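Local coordinates for protein possible prolidase (Bifidobacterium longum NCC2705, PDB 2P9B) that is probably a hydrolase of the amidohydrolase family, acting on carbon-nitrogen bonds other than ordinary peptide links, though its true substrate is uncertain, at residues A[123-128]-A[428-433]; A[175-180]-A[191-196]; A[299-304]-A[309-314]. All blocks are in the same frame, centred on the assembly; numbering follows the deposited sequence.

Contact 1 (A[123-128]-A[428-433])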
loop_
_atom_site.group_PDB
_atom_site.type_symbol
_atom_site.label_atom_id
_atom_site.label_comp_id
_atom_site.label_asym_id
_atom_site.label_seq_id
_atom_site.Cartn_x
_atom_site.Cartn_y
_atom_site.Cartn_z
ATOM N N THR A 123 0.442 8.271 -11.675
ATOM C CA THR A 123 1.365 9.005 -10.810
ATOM C C THR A 123 2.026 8.022 -9.840
ATOM O O THR A 123 3.238 8.055 -9.642
ATOM C CB THR A 123 0.625 10.095 -10.016
ATOM O OG1 THR A 123 0.158 11.098 -10.924
ATOM C CG2 THR A 123 1.545 10.737 -8.988
ATOM N N LEU A 124 1.224 7.152 -9.238
ATOM C CA LEU A 124 1.748 6.149 -8.315
ATOM C C LEU A 124 2.781 5.296 -9.040
ATOM O O LEU A 124 3.887 5.089 -8.537
ATOM C CB LEU A 124 0.617 5.264 -7.776
ATOM C CG LEU A 124 -0.153 5.839 -6.590
ATOM C CD1 LEU A 124 -1.574 5.286 -6.556
ATOM C CD2 LEU A 124 0.598 5.514 -5.307
ATOM N N LEU A 125 2.434 4.812 -10.229
ATOM C CA LEU A 125 3.371 3.992 -10.992
ATOM C C LEU A 125 4.662 4.749 -11.300
ATOM O O LEU A 125 5.754 4.223 -11.096
ATOM C CB LEU A 125 2.728 3.503 -12.296
ATOM C CG LEU A 125 3.621 2.621 -13.180
ATOM C CD1 LEU A 125 4.045 1.381 -12.399
ATOM C CD2 LEU A 125 2.869 2.216 -14.444
ATOM N N GLU A 126 4.542 5.990 -11.775
ATOM C CA GLU A 126 5.725 6.788 -12.103
ATOM C C GLU A 126 6.616 7.026 -10.888
ATOM O O GLU A 126 7.817 7.266 -11.037
ATOM C CB GLU A 126 5.315 8.136 -12.713
ATOM C CG GLU A 126 4.582 7.998 -14.044
ATOM C CD GLU A 126 4.045 9.316 -14.570
ATOM O OE1 GLU A 126 3.727 10.202 -13.753
ATOM O OE2 GLU A 126 3.925 9.453 -15.803
ATOM N N SER A 127 6.031 6.963 -9.692
ATOM C CA SER A 127 6.792 7.170 -8.468
ATOM C C SER A 127 7.491 5.871 -8.064
ATOM O O SER A 127 8.230 5.839 -7.080
ATOM C CB SER A 127 5.878 7.654 -7.331
ATOM O OG SER A 127 5.099 6.600 -6.783
ATOM N N GLY A 128 7.245 4.809 -8.826
ATOM C CA GLY A 128 7.874 3.527 -8.545
ATOM C C GLY A 128 7.032 2.466 -7.848
ATOM O O GLY A 128 7.560 1.426 -7.448
ATOM N N HIS A 428 6.825 -3.978 -18.545
ATOM C CA HIS A 428 6.567 -2.784 -19.349
ATOM C C HIS A 428 7.304 -1.569 -18.806
ATOM O O HIS A 428 6.917 -1.020 -17.776
ATOM C CB HIS A 428 5.071 -2.456 -19.352
ATOM C CG HIS A 428 4.215 -3.476 -20.033
ATOM N ND1 HIS A 428 4.138 -3.587 -21.405
ATOM C CD2 HIS A 428 3.363 -4.403 -19.533
ATOM C CE1 HIS A 428 3.273 -4.534 -21.720
ATOM N NE2 HIS A 428 2.788 -5.045 -20.603
ATOM N N PRO A 429 8.375 -1.129 -19.482
ATOM C CA PRO A 429 9.085 0.047 -18.976
ATOM C C PRO A 429 8.166 1.260 -19.093
ATOM O O PRO A 429 7.407 1.380 -20.060
ATOM C CB PRO A 429 10.288 0.157 -19.911
ATOM C CG PRO A 429 10.516 -1.253 -20.342
ATOM C CD PRO A 429 9.116 -1.754 -20.591
ATOM N N VAL A 430 8.227 2.148 -18.111
ATOM C CA VAL A 430 7.403 3.348 -18.132
ATOM C C VAL A 430 8.261 4.468 -18.712
ATOM O O VAL A 430 9.112 5.023 -18.025
ATOM C CB VAL A 430 6.950 3.731 -16.712
ATOM C CG1 VAL A 430 6.051 4.957 -16.767
ATOM C CG2 VAL A 430 6.229 2.559 -16.068
ATOM N N TRP A 431 8.043 4.786 -19.985
ATOM C CA TRP A 431 8.831 5.829 -20.641
ATOM C C TRP A 431 8.305 7.229 -20.340
ATOM O O TRP A 431 7.799 7.924 -21.224
ATOM C CB TRP A 431 8.848 5.602 -22.153
ATOM C CG TRP A 431 9.386 4.260 -22.564
ATOM C CD1 TRP A 431 8.817 3.389 -23.443
ATOM C CD2 TRP A 431 10.621 3.656 -22.144
ATOM N NE1 TRP A 431 9.620 2.287 -23.610
ATOM C CE2 TRP A 431 10.738 2.431 -22.836
ATOM C CE3 TRP A 431 11.650 4.049 -21.280
ATOM C CZ2 TRP A 431 11.833 1.571 -22.658
ATOM C CZ3 TRP A 431 12.741 3.195 -21.106
ATOM C CH2 TRP A 431 12.827 1.977 -21.807
ATOM N N ARG A 432 8.423 7.631 -19.079
ATOM C CA ARG A 432 7.991 8.954 -18.628
ATOM C C ARG A 432 9.028 9.406 -17.595
ATOM O O ARG A 432 9.614 8.579 -16.901
ATOM C CB ARG A 432 6.594 8.866 -18.003
ATOM C CG ARG A 432 5.488 8.421 -18.962
ATOM C CD ARG A 432 4.924 9.564 -19.822
ATOM N NE ARG A 432 5.912 10.184 -20.703
ATOM C CZ ARG A 432 5.645 11.189 -21.534
ATOM N NH1 ARG A 432 4.417 11.689 -21.604
ATOM N NH2 ARG A 432 6.611 11.711 -22.281
ATOM N N PRO A 433 9.266 10.726 -17.475
ATOM C CA PRO A 433 10.248 11.280 -16.532
ATOM C C PRO A 433 10.062 11.009 -15.042
ATOM O O PRO A 433 11.035 10.822 -14.305
ATOM C CB PRO A 433 10.217 12.778 -16.845
ATOM C CG PRO A 433 8.815 12.995 -17.311
ATOM C CD PRO A 433 8.594 11.806 -18.218
HETATM O O HOH W 1 8.956 7.278 -13.865
#

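Contact 2 (A[175-180]-A[191-196])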
loop_
_atom_site.group_PDB
_atom_site.type_symbol
_atom_site.label_atom_id
_atom_site.label_comp_id
_atom_site.label_asym_id
_atom_site.label_seq_id
_atom_site.Cartn_x
_atom_site.Cartn_y
_atom_site.Cartn_z
ATOM N N PRO A 175 -18.042 9.206 -0.296
ATOM C CA PRO A 175 -18.625 8.091 -1.046
ATOM C C PRO A 175 -18.492 6.804 -0.237
ATOM O O PRO A 175 -17.440 6.541 0.349
ATOM C CB PRO A 175 -17.792 8.063 -2.325
ATOM C CG PRO A 175 -16.446 8.522 -1.844
ATOM C CD PRO A 175 -16.799 9.678 -0.931
ATOM N N LEU A 176 -19.560 6.015 -0.190
ATOM C CA LEU A 176 -19.536 4.765 0.555
ATOM C C LEU A 176 -20.847 4.011 0.441
ATOM O O LEU A 176 -21.839 4.541 -0.058
ATOM C CB LEU A 176 -19.230 5.049 2.033
ATOM C CG LEU A 176 -20.103 6.065 2.785
ATOM C CD1 LEU A 176 -21.410 5.418 3.194
ATOM C CD2 LEU A 176 -19.366 6.562 4.023
ATOM N N ILE A 177 -20.832 2.754 0.869
ATOM C CA ILE A 177 -22.039 1.945 0.881
ATOM C C ILE A 177 -22.456 2.100 2.335
ATOM O O ILE A 177 -21.773 1.627 3.243
ATOM C CB ILE A 177 -21.750 0.470 0.551
ATOM C CG1 ILE A 177 -21.283 0.348 -0.903
ATOM C CG2 ILE A 177 -23.009 -0.359 0.745
ATOM C CD1 ILE A 177 -20.899 -1.054 -1.306
ATOM N N ALA A 178 -23.564 2.799 2.544
ATOM C CA ALA A 178 -24.054 3.083 3.881
ATOM C C ALA A 178 -24.760 1.928 4.572
ATOM O O ALA A 178 -25.704 1.347 4.037
ATOM C CB ALA A 178 -24.979 4.299 3.834
ATOM N N LEU A 179 -24.282 1.600 5.768
ATOM C CA LEU A 179 -24.878 0.554 6.581
ATOM C C LEU A 179 -25.612 1.334 7.667
ATOM O O LEU A 179 -24.986 1.939 8.540
ATOM C CB LEU A 179 -23.795 -0.341 7.190
ATOM C CG LEU A 179 -22.905 -1.073 6.180
ATOM C CD1 LEU A 179 -21.892 -1.939 6.918
ATOM C CD2 LEU A 179 -23.767 -1.925 5.264
ATOM N N THR A 180 -26.939 1.328 7.602
ATOM C CA THR A 180 -27.743 2.084 8.551
ATOM C C THR A 180 -28.625 1.264 9.481
ATOM O O THR A 180 -29.139 1.796 10.465
ATOM C CB THR A 180 -28.655 3.065 7.809
ATOM O OG1 THR A 180 -29.556 2.326 6.974
ATOM C CG2 THR A 180 -27.832 4.015 6.949
ATOM N N VAL A 191 -21.725 -6.235 1.022
ATOM C CA VAL A 191 -20.464 -6.769 0.528
ATOM C C VAL A 191 -20.713 -7.594 -0.740
ATOM O O VAL A 191 -19.894 -7.598 -1.656
ATOM C CB VAL A 191 -19.752 -7.635 1.609
ATOM C CG1 VAL A 191 -20.587 -8.854 1.948
ATOM C CG2 VAL A 191 -18.372 -8.046 1.119
ATOM N N ALA A 192 -21.853 -8.275 -0.799
ATOM C CA ALA A 192 -22.183 -9.081 -1.973
ATOM C C ALA A 192 -22.293 -8.181 -3.202
ATOM O O ALA A 192 -21.908 -8.570 -4.311
ATOM C CB ALA A 192 -23.491 -9.823 -1.753
ATOM N N GLN A 193 -22.829 -6.981 -3.001
ATOM C CA GLN A 193 -22.980 -6.021 -4.089
ATOM C C GLN A 193 -21.603 -5.659 -4.636
ATOM O O GLN A 193 -21.413 -5.572 -5.848
ATOM C CB GLN A 193 -23.699 -4.760 -3.595
ATOM C CG GLN A 193 -25.079 -5.045 -3.016
ATOM C CD GLN A 193 -25.833 -3.789 -2.598
ATOM O OE1 GLN A 193 -25.324 -2.966 -1.839
ATOM N NE2 GLN A 193 -27.060 -3.647 -3.090
ATOM N N ASN A 194 -20.645 -5.449 -3.739
ATOM C CA ASN A 194 -19.294 -5.112 -4.159
ATOM C C ASN A 194 -18.645 -6.277 -4.888
ATOM O O ASN A 194 -18.028 -6.092 -5.929
ATOM C CB ASN A 194 -18.433 -4.719 -2.958
ATOM C CG ASN A 194 -18.370 -3.219 -2.756
ATOM O OD1 ASN A 194 -18.982 -2.457 -3.500
ATOM N ND2 ASN A 194 -17.620 -2.789 -1.746
ATOM N N LEU A 195 -18.791 -7.477 -4.339
ATOM C CA LEU A 195 -18.214 -8.664 -4.957
ATOM C C LEU A 195 -18.807 -8.885 -6.349
ATOM O O LEU A 195 -18.081 -9.157 -7.309
ATOM C CB LEU A 195 -18.463 -9.888 -4.068
ATOM C CG LEU A 195 -17.758 -9.863 -2.707
ATOM C CD1 LEU A 195 -18.272 -10.994 -1.828
ATOM C CD2 LEU A 195 -16.254 -9.987 -2.916
ATOM N N LYS A 196 -20.126 -8.768 -6.455
ATOM C CA LYS A 196 -20.802 -8.947 -7.735
ATOM C C LYS A 196 -20.275 -7.935 -8.755
ATOM O O LYS A 196 -20.174 -8.233 -9.947
ATOM C CB LYS A 196 -22.319 -8.785 -7.553
ATOM C CG LYS A 196 -23.136 -8.890 -8.846
ATOM C CD LYS A 196 -22.896 -10.214 -9.571
ATOM C CE LYS A 196 -23.612 -10.231 -10.921
ATOM N NZ LYS A 196 -23.111 -11.302 -11.821
#

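Contact 3 (A[299-304]-A[309-314])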
loop_
_atom_site.group_PDB
_atom_site.type_symbol
_atom_site.label_atom_id
_atom_site.label_comp_id
_atom_site.label_asym_id
_atom_site.label_seq_id
_atom_site.Cartn_x
_atom_site.Cartn_y
_atom_site.Cartn_z
ATOM N N LEU A 299 0.382 11.910 10.770
ATOM C CA LEU A 299 1.383 12.883 11.189
ATOM C C LEU A 299 1.227 14.316 10.690
ATOM O O LEU A 299 1.501 15.256 11.434
ATOM C CB LEU A 299 2.783 12.368 10.860
ATOM C CG LEU A 299 3.265 11.265 11.805
ATOM C CD1 LEU A 299 4.566 10.663 11.293
ATOM C CD2 LEU A 299 3.455 11.853 13.204
ATOM N N PRO A 300 0.809 14.509 9.429
ATOM C CA PRO A 300 0.652 15.882 8.935
ATOM C C PRO A 300 -0.279 16.724 9.806
ATOM O O PRO A 300 -0.026 17.905 10.042
ATOM C CB PRO A 300 0.091 15.677 7.531
ATOM C CG PRO A 300 0.738 14.393 7.108
ATOM C CD PRO A 300 0.599 13.534 8.343
ATOM N N LEU A 301 -1.353 16.106 10.285
ATOM C CA LEU A 301 -2.330 16.802 11.112
ATOM C C LEU A 301 -1.781 17.258 12.458
ATOM O O LEU A 301 -2.313 18.191 13.058
ATOM C CB LEU A 301 -3.548 15.910 11.340
ATOM C CG LEU A 301 -4.314 15.513 10.077
ATOM C CD1 LEU A 301 -5.397 14.515 10.435
ATOM C CD2 LEU A 301 -4.907 16.752 9.418
ATOM N N THR A 302 -0.728 16.603 12.938
ATOM C CA THR A 302 -0.145 16.965 14.228
ATOM C C THR A 302 1.151 17.765 14.111
ATOM O O THR A 302 1.556 18.431 15.062
ATOM C CB THR A 302 0.143 15.711 15.091
ATOM O OG1 THR A 302 1.151 14.910 14.458
ATOM C CG2 THR A 302 -1.122 14.886 15.270
ATOM N N LEU A 303 1.797 17.707 12.949
ATOM C CA LEU A 303 3.053 18.426 12.749
ATOM C C LEU A 303 2.881 19.783 12.074
ATOM O O LEU A 303 3.710 20.674 12.246
ATOM C CB LEU A 303 4.025 17.576 11.928
ATOM C CG LEU A 303 4.452 16.233 12.524
ATOM C CD1 LEU A 303 5.290 15.477 11.508
ATOM C CD2 LEU A 303 5.240 16.455 13.810
ATOM N N LEU A 304 1.811 19.935 11.303
ATOM C CA LEU A 304 1.547 21.193 10.611
ATOM C C LEU A 304 0.615 22.062 11.453
ATOM O O LEU A 304 -0.221 21.546 12.193
ATOM C CB LEU A 304 0.911 20.915 9.245
ATOM C CG LEU A 304 1.752 20.121 8.238
ATOM C CD1 LEU A 304 0.894 19.743 7.040
ATOM C CD2 LEU A 304 2.953 20.948 7.801
ATOM N N THR A 309 -3.467 23.295 8.034
ATOM C CA THR A 309 -4.411 22.187 7.932
ATOM C C THR A 309 -5.870 22.626 7.972
ATOM O O THR A 309 -6.719 22.030 7.312
ATOM C CB THR A 309 -4.186 21.170 9.059
ATOM O OG1 THR A 309 -4.348 21.820 10.325
ATOM C CG2 THR A 309 -2.788 20.579 8.969
ATOM N N GLY A 310 -6.161 23.651 8.765
ATOM C CA GLY A 310 -7.523 24.146 8.862
ATOM C C GLY A 310 -8.440 23.356 9.781
ATOM O O GLY A 310 -9.657 23.541 9.752
ATOM N N ILE A 311 -7.875 22.474 10.599
ATOM C CA ILE A 311 -8.691 21.686 11.513
ATOM C C ILE A 311 -8.935 22.457 12.805
ATOM O O ILE A 311 -8.139 23.317 13.185
ATOM C CB ILE A 311 -8.024 20.330 11.849
ATOM C CG1 ILE A 311 -6.690 20.557 12.565
ATOM C CG2 ILE A 311 -7.800 19.536 10.572
ATOM C CD1 ILE A 311 -6.023 19.272 13.021
ATOM N N THR A 312 -10.041 22.149 13.476
ATOM C CA THR A 312 -10.388 22.820 14.723
ATOM C C THR A 312 -9.522 22.325 15.876
ATOM O O THR A 312 -8.814 21.323 15.751
ATOM C CB THR A 312 -11.867 22.586 15.091
ATOM O OG1 THR A 312 -12.081 21.194 15.359
ATOM C CG2 THR A 312 -12.777 23.019 13.950
ATOM N N ASP A 313 -9.583 23.032 17.000
ATOM C CA ASP A 313 -8.806 22.657 18.171
ATOM C C ASP A 313 -9.167 21.259 18.667
ATOM O O ASP A 313 -8.291 20.493 19.060
ATOM C CB ASP A 313 -9.009 23.675 19.299
ATOM C CG ASP A 313 -8.464 25.049 18.953
ATOM O OD1 ASP A 313 -7.277 25.142 18.570
ATOM O OD2 ASP A 313 -9.220 26.036 19.068
ATOM N N ILE A 314 -10.453 20.920 18.657
ATOM C CA ILE A 314 -10.846 19.594 19.117
ATOM C C ILE A 314 -10.332 18.533 18.151
ATOM O O ILE A 314 -9.928 17.449 18.570
ATOM C CB ILE A 314 -12.380 19.454 19.266
ATOM C CG1 ILE A 314 -13.071 19.666 17.923
ATOM C CG2 ILE A 314 -12.892 20.454 20.288
ATOM C CD1 ILE A 314 -14.571 19.438 17.977
HETATM O O HOH W 2 -2.984 20.789 12.186
#

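Contact 1 (A[123-128]-A[428-433])
Glu126 and Val430 bring the backbones nearest, their CA atoms 7.1 Å apart, where the last turn of helix 113-126 meets residues 430-432. The apolar half of the contact is Leu125 against Val430. Leu125 holds CG anti to its own N (chi1 -180°), which carries the isobutyl group out toward Val430, and its CD2 lies 3.7 Å from Val430 CG2. Val430 offers that one methyl to the leucine, while CG1 faces the CG of Glu126 at 4.3 Å. Glu126, extended beyond CG, runs alongside Arg432 and points the same way. What touches is carboxylate oxygen against aliphatic chain: Glu126 OE2 is 3.5 Å from Arg432 CB. The guanidinium is turned back instead, through bends at chi2 and chi3, so that Arg432 NE bonds to Trp431 O at 3.0 Å. Glu126 OE2 therefore stays 5.3 Å from Arg432 NE, too far for a salt bridge, although the opposite charges probably attract at a distance. A water bridges the backbones, donating to Glu126 O and, weakly, to Arg432 O. Past the contact the helix ends in a Schellman motif at Gly128. Leu125 also rests on Val423 and Ala425, so the helix end packs against the β-hairpin of strands 422-425 and 428-429. Helix 113-126 itself links parallel neighbours 68-78 and 129-134, a β-α-β unit consistent with the TIM-barrel clan.

Contact 2 (A[175-180]-A[191-196])
Ile177 meets Asn194 because CG1 lies opposite the carbonyl carbon and beside the backbone N (chi1 -67°) and the chain then runs out extended (chi2 177°), carrying CD1 to the amide. Asn194 comes from the opposite direction with an unusual first torsion of -96°, well away from any staggered value. The methyl lies near OD1, CG and ND2 of the amide, and closest to the oxygen: Ile177 CD1 is 3.2 Å from Asn194 OD1. The approach is close, yet it is a van der Waals contact and no hydrogen bond crosses between the segments. The amide's polar needs are met elsewhere, OD1 by the hydroxyl of Tyr140 and ND2 by Pro164 O. These two bonds, one to each polar atom of the group, hold its rotation and probably account for the off-staggered torsion. The other branch of the isoleucine, CG2, looks toward Gln193, whose OE1 is 4.3 Å away at the more exposed border. Backbones stay well separated, with 8.9 Å between Ile177 CA and Val191 CA. Strand 177-178 pairs in parallel with strand 166-167, Ile177 bonding through its backbone to Leu165 and Ala167. Helix 184-196 packs beside strand 177-178, with Ala190 also meeting Ile177 and Leu179, while Val191 and Asn194 rest on Ile202 of strand 202-205 and Val191 reaches Glu235 of helix 226-238.

Contact 3 (A[299-304]-A[309-314])
Leu301 and Thr309 mark the closest approach of the backbones, CA to CA 6.6 Å, in a helical connection where short helix 306-309 joins helix 295-303 to helix 313-335. Gly310 has positive phi (81°), which lets the backbone leave the short helix, and Thr312 then takes the N-cap position of the long one. Across the contact Thr309 does two jobs with its two branches. Its methyl lies opposite the carbonyl carbon, with OG1 between N and C (chi1 59°), and packs against the end of the first helix: Thr309 CG2 is 3.7 Å from Leu304 CB and 4.0 Å from Pro300 O. Ile311 adds a looser apolar touch, its CG2 lying 4.2 Å from Leu301 CD2 as the two side chains cross at a slant. The longer branch of Ile311 reaches the helix backbone, putting CD1 at 3.9 Å from Leu301 O. Leu301 also meets Ser319 of helix 313-335, Val210 and Thr211, while Leu304 lies on Ala448 of helix 439-449 and on Phe350. No direct hydrogen bond joins the two segments, and a water does so instead. It donates to Leu301 O and to Leu304 O, and it accepts a hydrogen bond from Thr309 OG1, which is also weakly linked to Gly305 O; Thr309 OG1 lies a notably short 2.5 Å from the water oxygen.

In the fold
After the N-terminal strands, the chain reaches helix 113-126, the opening side of contact 1, whose partner comes some 300 residues later at 428-433. Contacts 2 and 3 both fall within that long span, one after the other without crossing. Contact 2 closes a short loop, joining strand 177-178 to helix 184-196 just after it; contact 3 closes a still shorter one at the connection between helices 295-303 and 313-335. The long-range contact thus fastens an early helix to a late hairpin, while the other two are local. Their centres lie 31 to 32 Å apart, and none touches another: nearest atoms are about 15 Å apart for contacts 1 and 3, and slightly farther for the other pairs.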